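Local coordinates for tetratricopeptide TPR_2 repeat protein (Thermobaculum terrenum, PDB 5DJS), which pairs helical tetratricopeptide repeats with a GT-B-type domain of glycosyl transferase family 41, and holds uridine-5'-diphosphate in a pocket of that domain, at residues Gly334-Leu339 against Arg363-Gly368; Asp348-Ile353 against Leu414-Tyr419; Gly368-Val373 against Leu395-Arg400; Ala405-Ile410 against Leu426-Met431. The protein carries 1 engineered substitution. All blocks are in the same frame, centred on the assembly; numbering follows the deposited sequence.

Overall arrangement
All four contacts sit in the second half of the chain, around the parallel sheet ordered 392-395, 361-365, 332-335, 412-414, 435-438, 461-462. Contact 1 joins the two strands of a beta-alpha-beta unit, and contact 2 sets the helix of that unit, 344-356, against the loop after strand 412-414; their centres are about 13 Å apart and their segments alternate along the chain. Contact 3 shares G368 with contact 1, about 8 Å away between centres, and lies farther out toward edge strand 392-395. Contact 4, about 13 Å from contact 1 between centres, brings in helix 423-430. Contacts 1, 3 and 4 all touch UDP, so loops after the strands and helix 423-430 gather round one nucleotide.

Contact 1 (Gly334-Leu339 against Arg363-Gly368); sequences GCFNRL and RLIATG. With UDP (uridine-5'-diphosphate), chain E.
C335 and R363 hold the two parallel strands together at the tight end: the amide N of C335 gives a nearly straight bond to the carbonyl O of R363, 3.0 Å with 167° at the hydrogen. Next along, F336 and I365 run side by side. CG of F336 sits beside its own backbone N (chi1 -55°), and CD1 of I365 rests over one face of the ring, 3.6 Å from the centroid and displaced toward the rim. The carbonyl O of R363 reaches the ring edge. On the sheet face that carries C335 and L364, CB of the cysteine meets CD2 of the leucine at 3.8 Å, with W350 of helix 344-356 against both.

Beyond F336 and I365 the two chains part into loops and the packing thins. L339 still folds back, its CD2 3.8 Å from CB of A366, but R338 and T367 are partly exposed, and the side chain of R338 starts away from A366 and ends at the diphosphate. Its NE is hydrogen-bonded to O1A of UDP at 3.0 Å, bent to 137° at the hydrogen, while its backbone N makes a weak bond to O2A; NH1 is held by Y123. Apolar packing and a strand bond probably help to hold the loop from which R338 gives two N-H groups, one weakly, to the alpha phosphate, probably offsetting part of its charge.

Contact 2 (Asp348-Ile353 against Leu414-Tyr419); sequences DLWAKI and LDTLPY
D415 and W350 are tied through one polar atom, the hydroxyl oxygen of Y468 in helix 465-477, which is hydrogen-bonded both to the carbonyl O of D415 and to NE1 of W350. The two segments therefore share a partner rather than a bond: NE1 of W350 and O of D415 are 4.4 Å apart, with the oxygen near the plane of the indole at its edge.

Apolar groups close the rest. L414, at the end of strand 412-414, runs antiparallel to W350, flank to flank, and lays CD1 over one face of the five-membered ring, 4.0 Å from its centroid and 23° off the normal. Its CB lies 3.7 Å from NE1 of the tryptophan. T416 brings CG2 obliquely to CZ2 of the same indole, and L362 and L364 of strand 361-365 also touch it. Next door, L349 and L417 lie roughly perpendicular, CD1 of the first 4.0 Å from CD2 of the second; L417 gets there with CG wedged between its backbone N and carbonyl carbon, chi1 52°.

The loop has its own polar frame. OG1 of T416 donates to the carbonyl O of Y419 at 2.6 Å, in the carbonyl plane, spanning the part of the loop that holds the cis peptide before P418. The carboxylate of D415 is bound at both oxygens, OD2 by T448 and S420 and OD1 by the backbone N of G421. The buried indole N-H and the buried carbonyl are thus both satisfied by a single tyrosine, consistent with Y468 bridging helix and loop across an otherwise apolar interface.

Contact 3 (Gly368-Val373 against Leu395-Arg400); sequences GLQDPV and LSPMPR. With UDP (uridine-5'-diphosphate), chain E.
L369 lies against the backbone of L395, the last residue of edge strand 392-395: its CB is 3.4 Å and its CD1 3.6 Å from the carbonyl O of L395. Beside it Q370 meets S396, whose OG rests 3.6 Å from CB of the glutamine. This is van der Waals contact: L369 is buried, while Q370 and S396 are partly exposed. Q370 has CG between its backbone N and carbonyl carbon (chi1 73°); the place of its amide oxygen is doubtful.

A type I turn from G368 to D371 sets the two residues, closed by a bond of 3.2 Å from N of D371 to O of G368. Farther out the turn reaches the repeats: OD2 of D371 takes the backbone N of G60 in helix 59-72, and NE2 of Q370 bonds weakly to the carbonyl O of G57.

The chain beyond S396 runs to the nucleotide. The carbonyl O of M398 accepts a hydrogen bond from N3 of UDP at 2.9 Å, its amide N bonds weakly to O4, and CB of P397 packs against O4. P399 stands at the N-cap position, right before the helix that begins at R400, which forms a salt bridge with E427 and a cation-pi pair with Y179. Binding a nucleotide with loops at the carboxyl ends of parallel strands is characteristic of the C-terminal Rossmann-like half of a GT-B fold.

Contact 4 (Ala405-Ile410 against Leu426-Met431); sequences ATYNDI and LEALWM. With UDP (uridine-5'-diphosphate), chain E.
Y407, in a helically wound loop, brings its CA to 6.3 Å from that of M431, at the C-terminal end of the helix region 423-430. From there the tyrosine ring lies flat on the helix backbone: CA of A428 sits over one face, 3.7 Å from the centroid and 17° off the normal, with CB of A428 on the same side, 3.3 Å from CE1. CB of E427 touches the same ring at CE2, at 4.2 Å.

M431 lies roughly perpendicular to Y407, CB to CB 3.6 Å. Its chain bends at both chi2 (-55°) and chi3, which doubles it back and leaves CE 3.9 Å from OD1 of N408. That oxygen takes the backbone N of A321 as its polar partner.

E427 leaves the contact with its chain extended beyond CG, and its carboxylate meets the ribose of UDP; the bond between OE2 and O2' is modelled too short for its length to be trusted. F336 joins Y407 from the strand side, the two ring planes about 50° apart. One aromatic ring thus rests between the sheet's loop and the helix, so that apolar packing on the helix backbone probably helps set where the E427 carboxylate stands at the sugar.

Contact 1 (Gly334-Leu339 against Arg363-Gly368)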
# COMPACT_ATOMS: atom_id res chain seq x y z
N GLY A 334 -11.38 -13.95 10.73
CA GLY A 334 -11.47 -13.01 9.60
C GLY A 334 -10.12 -12.44 9.17
O GLY A 334 -9.23 -12.23 10.01
N CYS A 335 -9.96 -12.23 7.86
CA CYS A 335 -8.77 -11.56 7.30
C CYS A 335 -9.13 -10.83 6.02
O CYS A 335 -9.29 -11.45 4.98
CB CYS A 335 -7.64 -12.55 7.03
SG CYS A 335 -6.21 -11.75 6.27
N PHE A 336 -9.25 -9.50 6.11
CA PHE A 336 -9.73 -8.70 4.98
C PHE A 336 -8.59 -8.03 4.20
O PHE A 336 -8.72 -6.90 3.70
CB PHE A 336 -10.77 -7.68 5.46
CG PHE A 336 -11.95 -8.28 6.20
CD1 PHE A 336 -12.30 -9.63 6.09
CD2 PHE A 336 -12.73 -7.46 7.00
CE1 PHE A 336 -13.38 -10.15 6.79
CE2 PHE A 336 -13.82 -7.96 7.69
CZ PHE A 336 -14.15 -9.31 7.58
N ASN A 337 -7.48 -8.76 4.06
CA ASN A 337 -6.29 -8.28 3.38
C ASN A 337 -6.22 -8.69 1.89
O ASN A 337 -6.81 -9.70 1.47
CB ASN A 337 -5.05 -8.77 4.13
CG ASN A 337 -4.80 -8.00 5.40
OD1 ASN A 337 -4.79 -6.78 5.39
ND2 ASN A 337 -4.59 -8.70 6.51
N ARG A 338 -5.49 -7.88 1.12
CA ARG A 338 -5.15 -8.16 -0.28
C ARG A 338 -4.62 -9.58 -0.46
O ARG A 338 -3.91 -10.10 0.41
CB ARG A 338 -4.05 -7.19 -0.77
CG ARG A 338 -4.49 -5.74 -0.92
CD ARG A 338 -3.44 -4.86 -1.60
NE ARG A 338 -2.34 -4.41 -0.72
CZ ARG A 338 -1.05 -4.72 -0.85
NH1 ARG A 338 -0.62 -5.51 -1.83
NH2 ARG A 338 -0.16 -4.24 0.01
N LEU A 339 -4.93 -10.17 -1.61
CA LEU A 339 -4.57 -11.57 -1.87
C LEU A 339 -3.07 -11.81 -1.99
O LEU A 339 -2.59 -12.91 -1.70
CB LEU A 339 -5.32 -12.10 -3.09
CG LEU A 339 -6.85 -12.07 -2.95
CD1 LEU A 339 -7.51 -12.50 -4.25
CD2 LEU A 339 -7.36 -12.95 -1.80
N ARG A 363 -13.13 -16.17 7.20
CA ARG A 363 -13.82 -15.22 6.33
C ARG A 363 -12.82 -14.27 5.66
O ARG A 363 -12.25 -13.41 6.33
CB ARG A 363 -14.79 -14.41 7.19
CG ARG A 363 -15.68 -13.43 6.43
CD ARG A 363 -17.05 -14.00 6.13
NE ARG A 363 -18.10 -13.00 6.34
CZ ARG A 363 -18.85 -12.87 7.44
NH1 ARG A 363 -18.71 -13.68 8.49
NH2 ARG A 363 -19.76 -11.90 7.49
N LEU A 364 -12.61 -14.44 4.36
CA LEU A 364 -11.73 -13.55 3.59
C LEU A 364 -12.56 -12.62 2.72
O LEU A 364 -13.56 -13.04 2.14
CB LEU A 364 -10.76 -14.34 2.71
CG LEU A 364 -9.98 -15.47 3.38
CD1 LEU A 364 -9.04 -16.11 2.36
CD2 LEU A 364 -9.19 -14.96 4.57
N ILE A 365 -12.14 -11.36 2.66
CA ILE A 365 -12.77 -10.37 1.79
C ILE A 365 -11.67 -9.57 1.12
O ILE A 365 -10.87 -8.90 1.79
CB ILE A 365 -13.69 -9.39 2.55
CG1 ILE A 365 -14.79 -10.15 3.30
CG2 ILE A 365 -14.32 -8.41 1.58
CD1 ILE A 365 -15.52 -9.31 4.33
N ALA A 366 -11.65 -9.61 -0.21
CA ALA A 366 -10.57 -9.00 -1.00
C ALA A 366 -10.96 -8.92 -2.48
O ALA A 366 -11.93 -9.53 -2.93
CB ALA A 366 -9.28 -9.78 -0.84
N THR A 367 -10.18 -8.16 -3.23
CA THR A 367 -10.40 -7.99 -4.66
C THR A 367 -9.88 -9.22 -5.34
O THR A 367 -8.80 -9.69 -4.98
CB THR A 367 -9.62 -6.79 -5.20
OG1 THR A 367 -8.25 -6.97 -4.85
CG2 THR A 367 -10.13 -5.49 -4.60
N GLY A 368 -10.63 -9.75 -6.30
CA GLY A 368 -10.28 -10.99 -6.98
C GLY A 368 -11.15 -12.16 -6.58
O GLY A 368 -11.29 -13.11 -7.35
N1 UDP E . -11.20 -2.11 1.28
C2 UDP E . -12.50 -2.02 0.72
N3 UDP E . -13.11 -3.13 0.26
C4 UDP E . -12.52 -4.34 0.34
C5 UDP E . -11.25 -4.46 0.89
C6 UDP E . -10.60 -3.33 1.36
O2 UDP E . -13.10 -0.93 0.62
O4 UDP E . -13.10 -5.35 -0.08
C1' UDP E . -10.52 -0.90 1.79
C2' UDP E . -10.33 -1.02 3.29
O2' UDP E . -10.70 0.24 3.86
C3' UDP E . -8.86 -1.40 3.46
C4' UDP E . -8.17 -0.89 2.19
O4' UDP E . -9.21 -0.70 1.22
O3' UDP E . -8.28 -0.83 4.62
C5' UDP E . -7.12 -1.82 1.58
O5' UDP E . -6.38 -2.56 2.55
PA UDP E . -5.47 -3.81 2.08
O1A UDP E . -4.44 -3.27 1.11
O2A UDP E . -6.42 -4.91 1.64
O3A UDP E . -4.71 -4.37 3.39
PB UDP E . -3.78 -3.48 4.36
O1B UDP E . -4.57 -2.25 4.69
O2B UDP E . -3.61 -4.35 5.57
O3B UDP E . -2.51 -3.25 3.59

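Contact 2 (Asp348-Ile353 against Leu414-Tyr419)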
# COMPACT_ATOMS: atom_id res chain seq x y z
N ASP A 348 -0.53 -22.21 5.69
CA ASP A 348 -0.10 -23.31 6.56
C ASP A 348 -0.58 -23.12 8.00
O ASP A 348 -1.09 -24.05 8.62
CB ASP A 348 1.44 -23.48 6.54
CG ASP A 348 1.99 -24.03 5.19
OD1 ASP A 348 1.22 -24.51 4.33
OD2 ASP A 348 3.22 -23.98 5.01
N LEU A 349 -0.42 -21.90 8.53
CA LEU A 349 -0.83 -21.57 9.90
C LEU A 349 -2.34 -21.54 10.08
O LEU A 349 -2.87 -22.09 11.05
CB LEU A 349 -0.25 -20.22 10.33
CG LEU A 349 1.26 -20.02 10.33
CD1 LEU A 349 1.63 -18.78 11.15
CD2 LEU A 349 2.03 -21.24 10.84
N TRP A 350 -3.03 -20.88 9.16
CA TRP A 350 -4.50 -20.79 9.21
C TRP A 350 -5.17 -22.17 9.15
O TRP A 350 -6.22 -22.37 9.77
CB TRP A 350 -5.05 -19.89 8.09
CG TRP A 350 -4.70 -18.43 8.23
CD1 TRP A 350 -4.08 -17.81 9.28
CD2 TRP A 350 -4.98 -17.41 7.28
NE1 TRP A 350 -3.94 -16.47 9.03
CE2 TRP A 350 -4.49 -16.19 7.81
CE3 TRP A 350 -5.58 -17.40 6.01
CZ2 TRP A 350 -4.59 -14.97 7.12
CZ3 TRP A 350 -5.69 -16.19 5.33
CH2 TRP A 350 -5.19 -14.99 5.88
N ALA A 351 -4.56 -23.10 8.41
CA ALA A 351 -5.04 -24.47 8.36
C ALA A 351 -4.90 -25.16 9.72
O ALA A 351 -5.85 -25.78 10.19
CB ALA A 351 -4.28 -25.26 7.29
N LYS A 352 -3.73 -25.02 10.35
CA LYS A 352 -3.46 -25.63 11.66
C LYS A 352 -4.40 -25.12 12.77
O LYS A 352 -4.83 -25.90 13.62
CB LYS A 352 -2.00 -25.43 12.08
CG LYS A 352 -1.04 -26.30 11.29
CD LYS A 352 0.40 -26.06 11.69
CE LYS A 352 1.34 -26.85 10.79
NZ LYS A 352 2.76 -26.55 11.11
N ILE A 353 -4.71 -23.83 12.73
CA ILE A 353 -5.74 -23.23 13.58
C ILE A 353 -7.12 -23.87 13.31
O ILE A 353 -7.83 -24.22 14.26
CB ILE A 353 -5.83 -21.69 13.36
CG1 ILE A 353 -4.59 -21.00 13.94
CG2 ILE A 353 -7.09 -21.10 13.97
CD1 ILE A 353 -4.34 -19.59 13.43
N LEU A 414 -7.25 -12.18 11.82
CA LEU A 414 -5.92 -12.77 11.63
C LEU A 414 -5.13 -11.92 10.65
O LEU A 414 -5.64 -11.57 9.59
CB LEU A 414 -6.03 -14.20 11.10
CG LEU A 414 -6.79 -15.18 11.99
CD1 LEU A 414 -6.99 -16.51 11.28
CD2 LEU A 414 -6.07 -15.40 13.31
N ASP A 415 -3.90 -11.58 11.01
CA ASP A 415 -3.03 -10.73 10.18
C ASP A 415 -2.11 -11.60 9.34
O ASP A 415 -1.77 -12.71 9.73
CB ASP A 415 -2.20 -9.82 11.08
CG ASP A 415 -1.27 -8.90 10.31
OD1 ASP A 415 -1.71 -8.32 9.29
OD2 ASP A 415 -0.08 -8.77 10.72
N THR A 416 -1.71 -11.07 8.19
CA THR A 416 -0.86 -11.80 7.25
C THR A 416 0.63 -11.72 7.57
O THR A 416 1.09 -10.85 8.31
CB THR A 416 -1.08 -11.31 5.81
OG1 THR A 416 -0.99 -9.88 5.78
CG2 THR A 416 -2.46 -11.72 5.31
N LEU A 417 1.37 -12.68 7.02
CA LEU A 417 2.82 -12.69 7.05
C LEU A 417 3.33 -13.21 5.67
O LEU A 417 2.58 -13.89 4.97
CB LEU A 417 3.34 -13.59 8.18
CG LEU A 417 2.78 -15.02 8.25
CD1 LEU A 417 3.88 -16.09 8.28
CD2 LEU A 417 1.87 -15.17 9.45
N PRO A 418 4.56 -12.88 5.27
CA PRO A 418 5.48 -11.96 5.97
C PRO A 418 5.18 -10.46 5.81
O PRO A 418 5.83 -9.64 6.47
CB PRO A 418 6.83 -12.28 5.32
CG PRO A 418 6.48 -12.73 3.95
CD PRO A 418 5.20 -13.50 4.10
N TYR A 419 4.23 -10.11 4.93
CA TYR A 419 3.80 -8.73 4.74
C TYR A 419 2.59 -8.51 5.66
O TYR A 419 1.45 -8.94 5.37
CB TYR A 419 3.47 -8.50 3.25
CG TYR A 419 3.29 -7.06 2.77
CD1 TYR A 419 2.42 -6.16 3.41
CD2 TYR A 419 3.91 -6.61 1.60
CE1 TYR A 419 2.22 -4.86 2.94
CE2 TYR A 419 3.71 -5.32 1.12
CZ TYR A 419 2.86 -4.44 1.79
OH TYR A 419 2.64 -3.16 1.35

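Contact 3 (Gly368-Val373 against Leu395-Arg400)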
# COMPACT_ATOMS: atom_id res chain seq x y z
N GLY A 368 -10.63 -9.75 -6.30
CA GLY A 368 -10.28 -10.99 -6.98
C GLY A 368 -11.15 -12.16 -6.58
O GLY A 368 -11.29 -13.11 -7.35
N LEU A 369 -11.77 -12.08 -5.40
CA LEU A 369 -12.65 -13.15 -4.93
C LEU A 369 -14.00 -13.23 -5.64
O LEU A 369 -14.69 -14.23 -5.49
CB LEU A 369 -12.82 -13.08 -3.42
CG LEU A 369 -11.52 -13.34 -2.66
CD1 LEU A 369 -11.75 -13.16 -1.17
CD2 LEU A 369 -10.95 -14.73 -2.94
N GLN A 370 -14.35 -12.22 -6.42
CA GLN A 370 -15.49 -12.32 -7.35
C GLN A 370 -15.30 -13.38 -8.46
O GLN A 370 -16.30 -13.87 -8.99
CB GLN A 370 -15.87 -10.95 -7.97
CG GLN A 370 -14.93 -10.37 -9.02
CD GLN A 370 -13.64 -9.82 -8.44
OE1 GLN A 370 -13.16 -10.29 -7.41
NE2 GLN A 370 -13.06 -8.82 -9.09
N ASP A 371 -14.04 -13.70 -8.81
CA ASP A 371 -13.73 -14.70 -9.87
C ASP A 371 -13.70 -16.11 -9.29
O ASP A 371 -12.92 -16.36 -8.36
CB ASP A 371 -12.36 -14.45 -10.55
CG ASP A 371 -12.34 -13.19 -11.40
OD1 ASP A 371 -13.28 -12.96 -12.20
OD2 ASP A 371 -11.34 -12.44 -11.27
N PRO A 372 -14.50 -17.04 -9.86
CA PRO A 372 -14.46 -18.45 -9.44
C PRO A 372 -13.11 -19.14 -9.51
O PRO A 372 -12.86 -20.03 -8.71
CB PRO A 372 -15.46 -19.12 -10.38
CG PRO A 372 -16.48 -18.07 -10.58
CD PRO A 372 -15.70 -16.78 -10.68
N VAL A 373 -12.24 -18.71 -10.43
CA VAL A 373 -10.93 -19.35 -10.61
C VAL A 373 -10.04 -19.12 -9.39
O VAL A 373 -9.38 -20.05 -8.91
CB VAL A 373 -10.16 -18.82 -11.85
CG1 VAL A 373 -8.89 -19.66 -12.07
CG2 VAL A 373 -11.02 -18.84 -13.11
N LEU A 395 -15.56 -13.61 -0.08
CA LEU A 395 -16.52 -12.58 -0.49
C LEU A 395 -15.90 -11.55 -1.43
O LEU A 395 -14.73 -11.17 -1.28
CB LEU A 395 -17.11 -11.89 0.75
CG LEU A 395 -18.53 -12.30 1.17
CD1 LEU A 395 -18.78 -12.01 2.64
CD2 LEU A 395 -19.57 -11.62 0.29
N SER A 396 -16.71 -11.08 -2.38
CA SER A 396 -16.31 -10.02 -3.30
C SER A 396 -16.17 -8.71 -2.52
O SER A 396 -16.84 -8.53 -1.50
CB SER A 396 -17.34 -9.88 -4.42
OG SER A 396 -17.75 -11.15 -4.89
N PRO A 397 -15.34 -7.77 -3.01
CA PRO A 397 -15.08 -6.54 -2.24
C PRO A 397 -16.28 -5.59 -2.14
O PRO A 397 -17.18 -5.62 -2.99
CB PRO A 397 -13.91 -5.89 -3.00
CG PRO A 397 -14.06 -6.37 -4.40
CD PRO A 397 -14.66 -7.75 -4.32
N MET A 398 -16.27 -4.76 -1.09
CA MET A 398 -17.38 -3.87 -0.73
C MET A 398 -16.94 -2.43 -0.50
O MET A 398 -15.76 -2.17 -0.28
CB MET A 398 -17.97 -4.33 0.59
CG MET A 398 -18.56 -5.72 0.59
SD MET A 398 -19.10 -6.13 2.25
CE MET A 398 -17.56 -6.53 3.01
N PRO A 399 -17.91 -1.48 -0.49
CA PRO A 399 -17.65 -0.13 0.02
C PRO A 399 -17.07 -0.14 1.44
O PRO A 399 -17.21 -1.13 2.17
CB PRO A 399 -19.03 0.53 0.00
CG PRO A 399 -19.78 -0.17 -1.09
CD PRO A 399 -19.25 -1.58 -1.11
N ARG A 400 -16.42 0.96 1.82
CA ARG A 400 -15.68 1.07 3.09
C ARG A 400 -16.55 0.78 4.34
O ARG A 400 -16.20 -0.09 5.13
CB ARG A 400 -15.02 2.46 3.18
CG ARG A 400 -14.50 2.91 4.55
CD ARG A 400 -12.99 2.81 4.74
NE ARG A 400 -12.49 4.02 5.42
CZ ARG A 400 -11.38 4.12 6.17
NH1 ARG A 400 -10.60 3.06 6.39
NH2 ARG A 400 -11.06 5.29 6.71
N1 UDP E . -11.20 -2.11 1.28
C2 UDP E . -12.50 -2.02 0.72
N3 UDP E . -13.11 -3.13 0.26
C4 UDP E . -12.52 -4.34 0.34
C5 UDP E . -11.25 -4.46 0.89
C6 UDP E . -10.60 -3.33 1.36
O2 UDP E . -13.10 -0.93 0.62
O4 UDP E . -13.10 -5.35 -0.08
C1' UDP E . -10.52 -0.90 1.79
C2' UDP E . -10.33 -1.02 3.29
O2' UDP E . -10.70 0.24 3.86
C3' UDP E . -8.86 -1.40 3.46
C4' UDP E . -8.17 -0.89 2.19
O4' UDP E . -9.21 -0.70 1.22
O3' UDP E . -8.28 -0.83 4.62
C5' UDP E . -7.12 -1.82 1.58
O5' UDP E . -6.38 -2.56 2.55
PA UDP E . -5.47 -3.81 2.08
O1A UDP E . -4.44 -3.27 1.11
O2A UDP E . -6.42 -4.91 1.64
O3A UDP E . -4.71 -4.37 3.39
PB UDP E . -3.78 -3.48 4.36
O1B UDP E . -4.57 -2.25 4.69
O2B UDP E . -3.61 -4.35 5.57
O3B UDP E . -2.51 -3.25 3.59

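Contact 4 (Ala405-Ile410 against Leu426-Met431)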
# COMPACT_ATOMS: atom_id res chain seq x y z
N ALA A 405 -18.73 -2.72 8.70
CA ALA A 405 -19.91 -3.34 9.31
C ALA A 405 -19.81 -4.87 9.41
O ALA A 405 -20.32 -5.43 10.37
CB ALA A 405 -21.18 -2.94 8.55
N THR A 406 -19.13 -5.54 8.46
CA THR A 406 -18.97 -7.01 8.50
C THR A 406 -17.97 -7.50 9.55
O THR A 406 -17.85 -8.70 9.76
CB THR A 406 -18.58 -7.65 7.14
OG1 THR A 406 -17.27 -7.21 6.75
CG2 THR A 406 -19.59 -7.33 6.04
N TYR A 407 -17.24 -6.60 10.20
CA TYR A 407 -16.46 -6.97 11.39
C TYR A 407 -17.34 -7.37 12.59
O TYR A 407 -16.89 -8.12 13.46
CB TYR A 407 -15.51 -5.85 11.82
CG TYR A 407 -14.18 -5.87 11.10
CD1 TYR A 407 -13.22 -6.83 11.41
CD2 TYR A 407 -13.87 -4.92 10.12
CE1 TYR A 407 -11.99 -6.84 10.77
CE2 TYR A 407 -12.65 -4.93 9.47
CZ TYR A 407 -11.71 -5.89 9.81
OH TYR A 407 -10.50 -5.90 9.17
N ASN A 408 -18.58 -6.87 12.62
CA ASN A 408 -19.57 -7.28 13.63
C ASN A 408 -19.82 -8.78 13.64
O ASN A 408 -20.11 -9.34 14.71
CB ASN A 408 -20.90 -6.55 13.43
CG ASN A 408 -20.85 -5.10 13.90
OD1 ASN A 408 -20.14 -4.77 14.85
ND2 ASN A 408 -21.63 -4.24 13.25
N ASP A 409 -19.72 -9.42 12.47
CA ASP A 409 -19.85 -10.87 12.33
C ASP A 409 -18.53 -11.65 12.49
O ASP A 409 -18.52 -12.86 12.25
CB ASP A 409 -20.49 -11.20 10.98
CG ASP A 409 -21.82 -10.46 10.76
OD1 ASP A 409 -22.50 -10.11 11.76
OD2 ASP A 409 -22.20 -10.23 9.59
N ILE A 410 -17.45 -10.99 12.93
CA ILE A 410 -16.13 -11.61 13.11
C ILE A 410 -15.74 -11.54 14.58
O ILE A 410 -15.82 -10.49 15.20
CB ILE A 410 -15.02 -10.87 12.31
CG1 ILE A 410 -15.37 -10.78 10.82
CG2 ILE A 410 -13.65 -11.53 12.48
CD1 ILE A 410 -15.48 -12.10 10.10
N LEU A 426 -6.12 -1.88 11.74
CA LEU A 426 -6.66 -0.72 12.43
C LEU A 426 -8.19 -0.69 12.30
O LEU A 426 -8.88 -0.40 13.28
CB LEU A 426 -6.04 0.57 11.88
CG LEU A 426 -6.55 1.88 12.48
CD1 LEU A 426 -6.18 2.01 13.94
CD2 LEU A 426 -5.98 3.04 11.69
N GLU A 427 -8.70 -1.00 11.12
CA GLU A 427 -10.14 -1.07 10.90
C GLU A 427 -10.82 -2.09 11.81
O GLU A 427 -11.92 -1.84 12.30
CB GLU A 427 -10.46 -1.38 9.44
CG GLU A 427 -10.27 -0.19 8.51
CD GLU A 427 -10.39 -0.54 7.05
OE1 GLU A 427 -10.30 -1.74 6.68
OE2 GLU A 427 -10.58 0.41 6.26
N ALA A 428 -10.16 -3.23 12.02
CA ALA A 428 -10.67 -4.27 12.91
C ALA A 428 -10.80 -3.74 14.33
O ALA A 428 -11.88 -3.80 14.93
CB ALA A 428 -9.76 -5.50 12.88
N LEU A 429 -9.71 -3.19 14.85
CA LEU A 429 -9.71 -2.60 16.20
C LEU A 429 -10.80 -1.54 16.36
O LEU A 429 -11.51 -1.54 17.36
CB LEU A 429 -8.34 -2.00 16.56
CG LEU A 429 -7.08 -2.89 16.55
CD1 LEU A 429 -5.96 -2.22 17.34
CD2 LEU A 429 -7.32 -4.29 17.09
N TRP A 430 -10.98 -0.67 15.37
CA TRP A 430 -12.08 0.32 15.38
C TRP A 430 -13.47 -0.30 15.61
O TRP A 430 -14.35 0.35 16.20
CB TRP A 430 -12.13 1.14 14.07
CG TRP A 430 -11.06 2.20 13.89
CD1 TRP A 430 -10.30 2.79 14.86
CD2 TRP A 430 -10.69 2.81 12.65
NE1 TRP A 430 -9.45 3.71 14.29
CE2 TRP A 430 -9.67 3.75 12.94
CE3 TRP A 430 -11.10 2.64 11.32
CZ2 TRP A 430 -9.06 4.52 11.94
CZ3 TRP A 430 -10.49 3.42 10.32
CH2 TRP A 430 -9.49 4.35 10.64
N MET A 431 -13.66 -1.54 15.13
CA MET A 431 -14.89 -2.31 15.33
C MET A 431 -14.85 -3.32 16.50
O MET A 431 -15.65 -4.25 16.57
CB MET A 431 -15.23 -3.05 14.02
CG MET A 431 -15.41 -2.13 12.82
SD MET A 431 -16.65 -0.84 13.08
CE MET A 431 -18.15 -1.79 13.32
N1 UDP E . -11.20 -2.11 1.28
C2 UDP E . -12.50 -2.02 0.72
N3 UDP E . -13.11 -3.13 0.26
C4 UDP E . -12.52 -4.34 0.34
C5 UDP E . -11.25 -4.46 0.89
C6 UDP E . -10.60 -3.33 1.36
O2 UDP E . -13.10 -0.93 0.62
O4 UDP E . -13.10 -5.35 -0.08
C1' UDP E . -10.52 -0.90 1.79
C2' UDP E . -10.33 -1.02 3.29
O2' UDP E . -10.70 0.24 3.86
C3' UDP E . -8.86 -1.40 3.46
C4' UDP E . -8.17 -0.89 2.19
O4' UDP E . -9.21 -0.70 1.22
O3' UDP E . -8.28 -0.83 4.62
C5' UDP E . -7.12 -1.82 1.58
O5' UDP E . -6.38 -2.56 2.55
PA UDP E . -5.47 -3.81 2.08
O1A UDP E . -4.44 -3.27 1.11
O2A UDP E . -6.42 -4.91 1.64
O3A UDP E . -4.71 -4.37 3.39
PB UDP E . -3.78 -3.48 4.36
O1B UDP E . -4.57 -2.25 4.69
O2B UDP E . -3.61 -4.35 5.57
O3B UDP E . -2.51 -3.25 3.59